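Local coordinates for FrpC operon protein (Neisseria meningitidis, PDB 5EDF) that is an iron-regulated meningococcal protein, FrpD, that binds the RTX protein FrpC and is putatively involved in adhesion, at residues Asn8-Val19 with Val29-Arg37; Val65-Leu76 with Tyr211-Val219. One frame throughout, in Å; residues are numbered along the deposited sequence.

Contact 1. Residues Asn8-Val19 with Val29-Arg37; sequences NPEPMTGFEHTV and VIPYGYLAR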
loop_
_atom_site.group_PDB
_atom_site.type_symbol
_atom_site.label_atom_id
_atom_site.label_comp_id
_atom_site.label_asym_id
_atom_site.label_seq_id
_atom_site.Cartn_x
_atom_site.Cartn_y
_atom_site.Cartn_z
ATOM N N ASN A 8 -18.850 11.566 -11.828
ATOM C CA ASN A 8 -18.626 10.292 -12.526
ATOM C C ASN A 8 -19.549 9.200 -11.981
ATOM O O ASN A 8 -19.850 9.198 -10.797
ATOM C CB ASN A 8 -17.160 9.838 -12.445
ATOM C CG ASN A 8 -16.244 10.586 -13.403
ATOM O OD1 ASN A 8 -16.629 10.951 -14.510
ATOM N ND2 ASN A 8 -14.993 10.804 -12.967
ATOM N N PRO A 9 -19.945 8.275 -12.865
ATOM C CA PRO A 9 -20.810 7.156 -12.486
ATOM C C PRO A 9 -20.043 6.101 -11.707
ATOM O O PRO A 9 -18.830 6.028 -11.749
ATOM C CB PRO A 9 -21.249 6.613 -13.845
ATOM C CG PRO A 9 -20.066 6.854 -14.744
ATOM C CD PRO A 9 -19.595 8.221 -14.299
ATOM N N GLU A 10 -20.770 5.249 -11.011
ATOM C CA GLU A 10 -20.180 4.042 -10.429
ATOM C C GLU A 10 -19.382 3.315 -11.509
ATOM O O GLU A 10 -19.896 3.094 -12.590
ATOM C CB GLU A 10 -21.308 3.131 -9.941
ATOM C CG GLU A 10 -20.810 1.887 -9.245
ATOM C CD GLU A 10 -21.873 0.852 -8.966
ATOM O OE1 GLU A 10 -23.066 1.043 -9.300
ATOM O OE2 GLU A 10 -21.518 -0.209 -8.423
ATOM N N PRO A 11 -18.121 2.929 -11.226
ATOM C CA PRO A 11 -17.371 2.180 -12.218
ATOM C C PRO A 11 -17.880 0.760 -12.495
ATOM O O PRO A 11 -18.419 0.098 -11.601
ATOM C CB PRO A 11 -15.935 2.106 -11.633
ATOM C CG PRO A 11 -15.899 3.082 -10.510
ATOM C CD PRO A 11 -17.316 3.228 -10.033
HETATM N N MSE A 12 -17.716 0.315 -13.749
HETATM C CA MSE A 12 -17.826 -1.102 -14.046
HETATM C C MSE A 12 -16.467 -1.805 -13.957
HETATM O O MSE A 12 -16.353 -2.850 -13.326
HETATM C CB MSE A 12 -18.499 -1.371 -15.400
HETATM C CG MSE A 12 -18.603 -2.843 -15.707
HETATM SE SE MSE A 12 -19.323 -3.152 -17.455
HETATM C CE MSE A 12 -18.015 -2.346 -18.556
ATOM N N THR A 13 -15.449 -1.237 -14.592
ATOM C CA THR A 13 -14.100 -1.755 -14.537
ATOM C C THR A 13 -13.182 -0.935 -13.619
ATOM O O THR A 13 -12.166 -1.475 -13.150
ATOM C CB THR A 13 -13.425 -1.723 -15.908
ATOM O OG1 THR A 13 -13.220 -0.360 -16.304
ATOM C CG2 THR A 13 -14.252 -2.468 -16.962
ATOM N N GLY A 14 -13.474 0.337 -13.417
ATOM C CA GLY A 14 -12.577 1.250 -12.675
ATOM C C GLY A 14 -11.679 2.084 -13.544
ATOM O O GLY A 14 -11.024 2.987 -13.040
ATOM N N PHE A 15 -11.679 1.830 -14.841
ATOM C CA PHE A 15 -10.795 2.520 -15.788
ATOM C C PHE A 15 -11.511 3.474 -16.736
ATOM O O PHE A 15 -10.881 4.084 -17.586
ATOM C CB PHE A 15 -9.992 1.470 -16.588
ATOM C CG PHE A 15 -9.078 0.646 -15.728
ATOM C CD1 PHE A 15 -7.847 1.166 -15.314
ATOM C CD2 PHE A 15 -9.471 -0.578 -15.237
ATOM C CE1 PHE A 15 -7.012 0.408 -14.476
ATOM C CE2 PHE A 15 -8.636 -1.306 -14.388
ATOM C CZ PHE A 15 -7.435 -0.798 -14.015
ATOM N N GLU A 16 -12.827 3.654 -16.558
ATOM C CA GLU A 16 -13.599 4.428 -17.515
ATOM C C GLU A 16 -13.289 5.907 -17.484
ATOM O O GLU A 16 -13.543 6.590 -18.454
ATOM C CB GLU A 16 -15.094 4.256 -17.241
ATOM C CG GLU A 16 -15.626 2.864 -17.401
ATOM C CD GLU A 16 -15.598 1.994 -16.145
ATOM O OE1 GLU A 16 -14.886 2.272 -15.150
ATOM O OE2 GLU A 16 -16.329 0.986 -16.140
ATOM N N HIS A 17 -12.819 6.398 -16.343
ATOM C CA HIS A 17 -12.465 7.775 -16.143
ATOM C C HIS A 17 -11.212 7.848 -15.338
ATOM O O HIS A 17 -10.860 6.875 -14.638
ATOM C CB HIS A 17 -13.561 8.493 -15.343
ATOM C CG HIS A 17 -14.830 8.614 -16.086
ATOM N ND1 HIS A 17 -14.988 9.566 -17.067
ATOM C CD2 HIS A 17 -15.975 7.907 -16.031
ATOM C CE1 HIS A 17 -16.201 9.445 -17.578
ATOM N NE2 HIS A 17 -16.828 8.456 -16.967
ATOM N N THR A 18 -10.526 8.963 -15.463
ATOM C CA THR A 18 -9.387 9.285 -14.626
ATOM C C THR A 18 -9.651 10.604 -13.911
ATOM O O THR A 18 -10.483 11.418 -14.337
ATOM C CB THR A 18 -8.116 9.392 -15.427
ATOM O OG1 THR A 18 -8.261 10.440 -16.397
ATOM C CG2 THR A 18 -7.757 8.086 -16.178
ATOM N N VAL A 19 -8.898 10.840 -12.849
ATOM C CA VAL A 19 -8.846 12.134 -12.188
ATOM C C VAL A 19 -7.382 12.610 -12.177
ATOM O O VAL A 19 -6.483 11.837 -11.809
ATOM C CB VAL A 19 -9.448 12.111 -10.781
ATOM C CG1 VAL A 19 -9.344 13.503 -10.081
ATOM C CG2 VAL A 19 -10.902 11.622 -10.838
ATOM N N VAL A 29 -2.162 11.077 -12.896
ATOM C CA VAL A 29 -3.457 10.812 -13.538
ATOM C C VAL A 29 -3.884 9.403 -13.119
ATOM O O VAL A 29 -3.191 8.445 -13.439
ATOM C CB VAL A 29 -3.392 10.941 -15.072
ATOM C CG1 VAL A 29 -4.733 10.571 -15.691
ATOM C CG2 VAL A 29 -3.012 12.362 -15.437
ATOM N N ILE A 30 -4.972 9.290 -12.349
ATOM C CA ILE A 30 -5.326 8.051 -11.658
ATOM C C ILE A 30 -6.642 7.521 -12.176
ATOM O O ILE A 30 -7.645 8.236 -12.123
ATOM C CB ILE A 30 -5.420 8.294 -10.145
ATOM C CG1 ILE A 30 -4.086 8.854 -9.640
ATOM C CG2 ILE A 30 -5.785 6.980 -9.393
ATOM C CD1 ILE A 30 -3.975 8.980 -8.130
ATOM N N PRO A 31 -6.683 6.262 -12.647
ATOM C CA PRO A 31 -7.998 5.680 -12.973
ATOM C C PRO A 31 -8.935 5.736 -11.776
ATOM O O PRO A 31 -8.523 5.419 -10.651
ATOM C CB PRO A 31 -7.674 4.250 -13.386
ATOM C CG PRO A 31 -6.226 4.313 -13.836
ATOM C CD PRO A 31 -5.594 5.318 -12.904
ATOM N N TYR A 32 -10.158 6.194 -11.972
ATOM C CA TYR A 32 -10.971 6.629 -10.863
ATOM C C TYR A 32 -11.414 5.524 -9.946
ATOM O O TYR A 32 -11.760 5.790 -8.781
ATOM C CB TYR A 32 -12.143 7.496 -11.348
ATOM C CG TYR A 32 -13.366 6.799 -11.865
ATOM C CD1 TYR A 32 -13.322 5.770 -12.801
ATOM C CD2 TYR A 32 -14.622 7.235 -11.467
ATOM C CE1 TYR A 32 -14.485 5.182 -13.290
ATOM C CE2 TYR A 32 -15.751 6.673 -11.957
ATOM C CZ TYR A 32 -15.708 5.652 -12.875
ATOM O OH TYR A 32 -16.856 5.096 -13.397
ATOM N N GLY A 33 -11.392 4.274 -10.400
ATOM C CA GLY A 33 -11.703 3.156 -9.551
ATOM C C GLY A 33 -10.754 2.902 -8.405
ATOM O O GLY A 33 -11.085 2.156 -7.495
ATOM N N TYR A 34 -9.591 3.561 -8.411
ATOM C CA TYR A 34 -8.661 3.501 -7.279
ATOM C C TYR A 34 -8.965 4.537 -6.210
ATOM O O TYR A 34 -8.230 4.639 -5.251
ATOM C CB TYR A 34 -7.230 3.722 -7.797
ATOM C CG TYR A 34 -6.721 2.574 -8.636
ATOM C CD1 TYR A 34 -6.405 1.336 -8.072
ATOM C CD2 TYR A 34 -6.584 2.705 -10.007
ATOM C CE1 TYR A 34 -5.951 0.282 -8.862
ATOM C CE2 TYR A 34 -6.113 1.667 -10.768
ATOM C CZ TYR A 34 -5.797 0.459 -10.199
ATOM O OH TYR A 34 -5.352 -0.602 -10.980
ATOM N N LEU A 35 -10.053 5.287 -6.378
ATOM C CA LEU A 35 -10.399 6.423 -5.510
ATOM C C LEU A 35 -11.687 6.227 -4.722
ATOM O O LEU A 35 -12.463 7.176 -4.539
ATOM C CB LEU A 35 -10.447 7.721 -6.326
ATOM C CG LEU A 35 -9.161 8.058 -7.109
ATOM C CD1 LEU A 35 -9.450 9.177 -8.115
ATOM C CD2 LEU A 35 -8.002 8.387 -6.189
ATOM N N ALA A 36 -11.897 5.026 -4.205
ATOM C CA ALA A 36 -13.141 4.701 -3.528
ATOM C C ALA A 36 -13.466 5.601 -2.337
ATOM O O ALA A 36 -14.655 5.792 -1.993
ATOM C CB ALA A 36 -13.181 3.215 -3.110
ATOM N N ARG A 37 -12.454 6.151 -1.665
ATOM C CA ARG A 37 -12.762 7.073 -0.553
ATOM C C ARG A 37 -13.311 8.439 -1.009
ATOM O O ARG A 37 -13.904 9.183 -0.208
ATOM C CB ARG A 37 -11.558 7.314 0.342
ATOM C CG ARG A 37 -11.154 6.119 1.132
ATOM C CD ARG A 37 -9.915 6.365 1.963
ATOM N NE ARG A 37 -9.607 5.300 2.893
ATOM C CZ ARG A 37 -10.081 5.185 4.127
ATOM N NH1 ARG A 37 -10.931 6.096 4.614
ATOM N NH2 ARG A 37 -9.691 4.191 4.882
#

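Contact 2. Residues Val65-Leu76 with Tyr211-Val219; sequences VYYKKTDQGWVL and YHQQVEQLV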
loop_
_atom_site.group_PDB
_atom_site.type_symbol
_atom_site.label_atom_id
_atom_site.label_comp_id
_atom_site.label_asym_id
_atom_site.label_seq_id
_atom_site.Cartn_x
_atom_site.Cartn_y
_atom_site.Cartn_z
ATOM N N VAL A 65 -7.083 -0.145 -2.776
ATOM C CA VAL A 65 -7.034 -1.324 -3.632
ATOM C C VAL A 65 -7.602 -2.558 -2.953
ATOM O O VAL A 65 -7.349 -2.817 -1.769
ATOM C CB VAL A 65 -5.618 -1.631 -4.112
ATOM C CG1 VAL A 65 -5.056 -0.518 -5.030
ATOM C CG2 VAL A 65 -4.653 -1.832 -2.922
ATOM N N TYR A 66 -8.388 -3.304 -3.703
ATOM C CA TYR A 66 -8.824 -4.614 -3.277
ATOM C C TYR A 66 -7.722 -5.609 -3.600
ATOM O O TYR A 66 -7.184 -5.611 -4.718
ATOM C CB TYR A 66 -10.122 -5.007 -4.002
ATOM C CG TYR A 66 -10.606 -6.427 -3.796
ATOM C CD1 TYR A 66 -11.021 -6.871 -2.557
ATOM C CD2 TYR A 66 -10.647 -7.308 -4.839
ATOM C CE1 TYR A 66 -11.472 -8.153 -2.367
ATOM C CE2 TYR A 66 -11.129 -8.584 -4.655
ATOM C CZ TYR A 66 -11.514 -9.001 -3.418
ATOM O OH TYR A 66 -11.992 -10.307 -3.226
ATOM N N TYR A 67 -7.370 -6.443 -2.629
ATOM C CA TYR A 67 -6.351 -7.474 -2.873
ATOM C C TYR A 67 -7.023 -8.819 -2.876
ATOM O O TYR A 67 -7.918 -9.094 -2.082
ATOM C CB TYR A 67 -5.182 -7.384 -1.890
ATOM C CG TYR A 67 -5.489 -7.778 -0.444
ATOM C CD1 TYR A 67 -5.421 -9.087 -0.030
ATOM C CD2 TYR A 67 -5.883 -6.823 0.483
ATOM C CE1 TYR A 67 -5.712 -9.437 1.276
ATOM C CE2 TYR A 67 -6.152 -7.148 1.780
ATOM C CZ TYR A 67 -6.064 -8.457 2.190
ATOM O OH TYR A 67 -6.350 -8.759 3.510
ATOM N N LYS A 68 -6.599 -9.638 -3.842
ATOM C CA LYS A 68 -7.261 -10.902 -4.137
ATOM C C LYS A 68 -6.275 -12.023 -4.431
ATOM O O LYS A 68 -5.311 -11.839 -5.171
ATOM C CB LYS A 68 -8.158 -10.674 -5.364
ATOM C CG LYS A 68 -9.000 -11.820 -5.782
ATOM C CD LYS A 68 -9.859 -11.467 -6.975
ATOM C CE LYS A 68 -9.116 -11.438 -8.300
ATOM N NZ LYS A 68 -10.054 -11.285 -9.462
ATOM N N LYS A 69 -6.552 -13.221 -3.893
ATOM C CA LYS A 69 -5.723 -14.390 -4.147
ATOM C C LYS A 69 -6.059 -14.978 -5.528
ATOM O O LYS A 69 -7.242 -15.127 -5.861
ATOM C CB LYS A 69 -5.990 -15.419 -3.056
ATOM C CG LYS A 69 -5.018 -16.567 -3.011
ATOM C CD LYS A 69 -3.688 -16.116 -2.464
ATOM C CE LYS A 69 -2.701 -17.258 -2.439
ATOM N NZ LYS A 69 -2.938 -18.161 -1.277
ATOM N N THR A 70 -5.034 -15.223 -6.346
ATOM C CA THR A 70 -5.186 -15.958 -7.612
ATOM C C THR A 70 -4.203 -17.136 -7.674
ATOM O O THR A 70 -3.466 -17.375 -6.721
ATOM C CB THR A 70 -5.004 -15.037 -8.849
ATOM O OG1 THR A 70 -3.611 -14.805 -9.101
ATOM C CG2 THR A 70 -5.728 -13.700 -8.651
ATOM N N ASP A 71 -4.233 -17.876 -8.788
ATOM C CA ASP A 71 -3.269 -18.955 -9.053
ATOM C C ASP A 71 -1.889 -18.422 -9.391
ATOM O O ASP A 71 -0.893 -19.135 -9.257
ATOM C CB ASP A 71 -3.758 -19.838 -10.211
ATOM C CG ASP A 71 -4.929 -20.728 -9.818
ATOM O OD1 ASP A 71 -5.156 -20.928 -8.603
ATOM O OD2 ASP A 71 -5.623 -21.237 -10.730
ATOM N N GLN A 72 -1.848 -17.173 -9.839
ATOM C CA GLN A 72 -0.610 -16.503 -10.174
ATOM C C GLN A 72 -0.177 -15.511 -9.082
ATOM O O GLN A 72 0.585 -14.579 -9.362
ATOM C CB GLN A 72 -0.808 -15.770 -11.495
ATOM C CG GLN A 72 -1.419 -16.650 -12.591
ATOM C CD GLN A 72 -0.373 -17.429 -13.332
ATOM O OE1 GLN A 72 0.656 -16.871 -13.722
ATOM N NE2 GLN A 72 -0.617 -18.724 -13.535
ATOM N N GLY A 73 -0.680 -15.702 -7.858
ATOM C CA GLY A 73 -0.254 -14.925 -6.681
ATOM C C GLY A 73 -1.378 -14.194 -5.957
ATOM O O GLY A 73 -2.454 -14.748 -5.731
ATOM N N TRP A 74 -1.075 -12.991 -5.481
ATOM C CA TRP A 74 -2.078 -12.007 -5.098
ATOM C C TRP A 74 -2.075 -10.911 -6.159
ATOM O O TRP A 74 -1.024 -10.606 -6.743
ATOM C CB TRP A 74 -1.726 -11.352 -3.775
ATOM C CG TRP A 74 -1.713 -12.264 -2.575
ATOM C CD1 TRP A 74 -0.647 -12.938 -2.057
ATOM C CD2 TRP A 74 -2.817 -12.531 -1.703
ATOM N NE1 TRP A 74 -1.025 -13.629 -0.928
ATOM C CE2 TRP A 74 -2.352 -13.407 -0.694
ATOM C CE3 TRP A 74 -4.152 -12.127 -1.675
ATOM C CZ2 TRP A 74 -3.179 -13.873 0.331
ATOM C CZ3 TRP A 74 -4.958 -12.592 -0.670
ATOM C CH2 TRP A 74 -4.472 -13.448 0.329
ATOM N N VAL A 75 -3.231 -10.293 -6.388
ATOM C CA VAL A 75 -3.336 -9.148 -7.290
ATOM C C VAL A 75 -4.088 -8.016 -6.627
ATOM O O VAL A 75 -4.836 -8.248 -5.679
ATOM C CB VAL A 75 -4.003 -9.500 -8.651
ATOM C CG1 VAL A 75 -3.174 -10.537 -9.364
ATOM C CG2 VAL A 75 -5.445 -9.945 -8.449
ATOM N N LEU A 76 -3.876 -6.808 -7.137
ATOM C CA LEU A 76 -4.554 -5.601 -6.676
ATOM C C LEU A 76 -5.527 -5.132 -7.728
ATOM O O LEU A 76 -5.209 -5.109 -8.925
ATOM C CB LEU A 76 -3.561 -4.467 -6.416
ATOM C CG LEU A 76 -2.381 -4.810 -5.527
ATOM C CD1 LEU A 76 -1.452 -3.594 -5.418
ATOM C CD2 LEU A 76 -2.797 -5.387 -4.161
ATOM N N TYR A 211 3.614 -7.954 -3.664
ATOM C CA TYR A 211 2.654 -6.859 -3.463
ATOM C C TYR A 211 3.353 -5.547 -3.764
ATOM O O TYR A 211 2.796 -4.709 -4.506
ATOM C CB TYR A 211 2.108 -6.944 -2.032
ATOM C CG TYR A 211 0.929 -6.028 -1.720
ATOM C CD1 TYR A 211 -0.281 -6.548 -1.341
ATOM C CD2 TYR A 211 1.060 -4.645 -1.799
ATOM C CE1 TYR A 211 -1.353 -5.725 -1.033
ATOM C CE2 TYR A 211 -0.006 -3.825 -1.510
ATOM C CZ TYR A 211 -1.220 -4.358 -1.131
ATOM O OH TYR A 211 -2.254 -3.458 -0.856
ATOM N N HIS A 212 4.531 -5.341 -3.197
ATOM C CA HIS A 212 5.206 -4.079 -3.414
ATOM C C HIS A 212 5.574 -3.845 -4.862
ATOM O O HIS A 212 5.446 -2.719 -5.347
ATOM C CB HIS A 212 6.419 -3.901 -2.508
ATOM C CG HIS A 212 6.944 -2.523 -2.578
ATOM N ND1 HIS A 212 6.154 -1.433 -2.249
ATOM C CD2 HIS A 212 8.125 -2.025 -2.998
ATOM C CE1 HIS A 212 6.824 -0.331 -2.497
ATOM N NE2 HIS A 212 8.035 -0.658 -2.938
ATOM N N GLN A 213 5.972 -4.892 -5.578
ATOM C CA GLN A 213 6.261 -4.746 -6.993
ATOM C C GLN A 213 5.012 -4.280 -7.738
ATOM O O GLN A 213 5.093 -3.466 -8.665
ATOM C CB GLN A 213 6.783 -6.069 -7.582
ATOM C CG GLN A 213 8.160 -6.428 -7.105
ATOM C CD GLN A 213 8.606 -7.837 -7.501
ATOM O OE1 GLN A 213 7.794 -8.728 -7.719
ATOM N NE2 GLN A 213 9.897 -8.041 -7.529
ATOM N N GLN A 214 3.843 -4.803 -7.363
ATOM C CA GLN A 214 2.598 -4.360 -7.973
ATOM C C GLN A 214 2.308 -2.887 -7.658
ATOM O O GLN A 214 1.884 -2.151 -8.515
ATOM C CB GLN A 214 1.443 -5.259 -7.542
ATOM C CG GLN A 214 1.603 -6.693 -8.076
ATOM C CD GLN A 214 0.718 -7.665 -7.341
ATOM O OE1 GLN A 214 -0.343 -7.294 -6.842
ATOM N NE2 GLN A 214 1.149 -8.911 -7.249
ATOM N N VAL A 215 2.603 -2.455 -6.431
ATOM C CA VAL A 215 2.409 -1.061 -6.032
ATOM C C VAL A 215 3.344 -0.161 -6.838
ATOM O O VAL A 215 2.920 0.889 -7.314
ATOM C CB VAL A 215 2.612 -0.867 -4.534
ATOM C CG1 VAL A 215 2.592 0.607 -4.194
ATOM C CG2 VAL A 215 1.546 -1.607 -3.773
ATOM N N GLU A 216 4.599 -0.557 -7.017
ATOM C CA GLU A 216 5.562 0.247 -7.772
ATOM C C GLU A 216 5.069 0.412 -9.210
ATOM O O GLU A 216 5.079 1.507 -9.747
ATOM C CB GLU A 216 6.921 -0.446 -7.790
ATOM C CG GLU A 216 7.601 -0.515 -6.476
ATOM C CD GLU A 216 8.956 -1.173 -6.554
ATOM O OE1 GLU A 216 9.047 -2.409 -6.776
ATOM O OE2 GLU A 216 9.931 -0.426 -6.364
ATOM N N GLN A 217 4.617 -0.668 -9.830
ATOM C CA GLN A 217 4.106 -0.607 -11.195
ATOM C C GLN A 217 2.875 0.312 -11.271
ATOM O O GLN A 217 2.733 1.129 -12.208
ATOM C CB GLN A 217 3.810 -2.020 -11.706
ATOM C CG GLN A 217 3.283 -2.122 -13.126
ATOM C CD GLN A 217 2.846 -3.551 -13.442
ATOM O OE1 GLN A 217 1.903 -4.084 -12.833
ATOM N NE2 GLN A 217 3.551 -4.186 -14.367
ATOM N N LEU A 218 2.005 0.192 -10.274
ATOM C CA LEU A 218 0.770 0.975 -10.230
ATOM C C LEU A 218 1.070 2.479 -10.133
ATOM O O LEU A 218 0.570 3.299 -10.901
ATOM C CB LEU A 218 -0.102 0.482 -9.069
ATOM C CG LEU A 218 -1.447 1.159 -8.889
ATOM C CD1 LEU A 218 -2.315 1.012 -10.147
ATOM C CD2 LEU A 218 -2.122 0.567 -7.671
ATOM N N VAL A 219 1.913 2.853 -9.189
ATOM C CA VAL A 219 2.234 4.281 -8.977
ATOM C C VAL A 219 2.932 4.811 -10.233
ATOM O O VAL A 219 2.629 5.899 -10.710
ATOM C CB VAL A 219 3.078 4.457 -7.696
ATOM C CG1 VAL A 219 3.691 5.869 -7.617
ATOM C CG2 VAL A 219 2.240 4.106 -6.457
HETATM O O HOH W 1 -1.818 -6.327 -9.220
#

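Contact 1. Residues Asn8-Val19 with Val29-Arg37
Y32 is clamped between P11 and H17 where the beta hairpin of strands 18-23 and 26-31 opens, the loop before the first strand wrapping round its ring. CG of P11 lies over one face, 3.9 Å from the centroid of the Y32 ring, while CB of H17 covers the opposite face near its rim. The imidazole of H17 then turns its edge to the same face as CB, the planes 85° apart. A chi1 of 82° directs the ring between P11 and H17 and its hydroxyl to P9 O, where Y32 OH donates at 2.7 Å from above the carbonyl plane. The carboxylate of E16 stands steeply to the ring, OE1 at its edge; its chain, bent at chi2 (90°), folds back to accept from three amides, with M12 N and T13 N reaching OE2 from opposite faces. V19 and I30 form the antiparallel hydrogen-bonded pair; just beyond the strands, Y32 N donates to H17 O at 2.8 Å. The glycine backbones of G14 and G33 meet directly, CA atoms 3.8 Å apart. Beside them G33 N reaches G14 O on a lone pair in the carbonyl plane, 3.0 Å away.

Contact 2. Residues Val65-Leu76 with Tyr211-Val219
The hairpin of strands 61-70 and 73-77, at one end of the large antiparallel sheet, packs on the long C-terminal helix 205-224, an example of helix-on-sheet packing carried chiefly by L76, Y211 and Q214. Strand 73-76 runs near the helix direction, at 29° and 8.8 Å between axes, whereas strand 65-70 lies farther off. L76 points at the helix with its two methyl branches divided between neighbours. CD2 sits over one face of the Y211 ring, offset toward the rim and 3.8 Å from its centroid, while CD1 meets V215 CG2. The tyrosine is brought against the leucine by a chi1 of -170°, which sets CG anti to the backbone N; its hydroxyl passes V65 CG2 and bonds to D99 on the adjoining strand 98-105. Farther along, V65 CG1 and L218 CD2 meet tip to tip at 4.1 Å.

Polar contacts flank this apolar patch. Extended beyond CG, Q214 reaches the strand with its amide: NE2 donates to W74 O at 2.8 Å, the donor tilted 26° from the carbonyl plane, while OE1 lies against L76 CG. The indole of W74 turns away from 211-219, its NE1 bonded to E207 earlier on the helix. A water completes the amide's grip on the strand backbone, accepting from L76 N and donating to Q214 OE1, each at 3.0 Å.

From the N terminus, contact 1 closes first, a short-range closure at the open end of the hairpin 18-31 that folds the preceding loop onto the residues after its second strand. The chain then enters the large antiparallel sheet through strand 61-70. Contact 2 opens there and closes only when helix 205-224 returns, Y211 lying 135 residues beyond L76, so the two closures follow in series and neither nests nor crosses. Their centres lie 18 Å apart, yet they touch: Y34 of contact 1 packs its CZ on L218 CD1 at 3.5 Å and its CD1 against V65 CG1. Y34, just after the second strand of the small sheet, thus touches both the large sheet and the C-terminal helix.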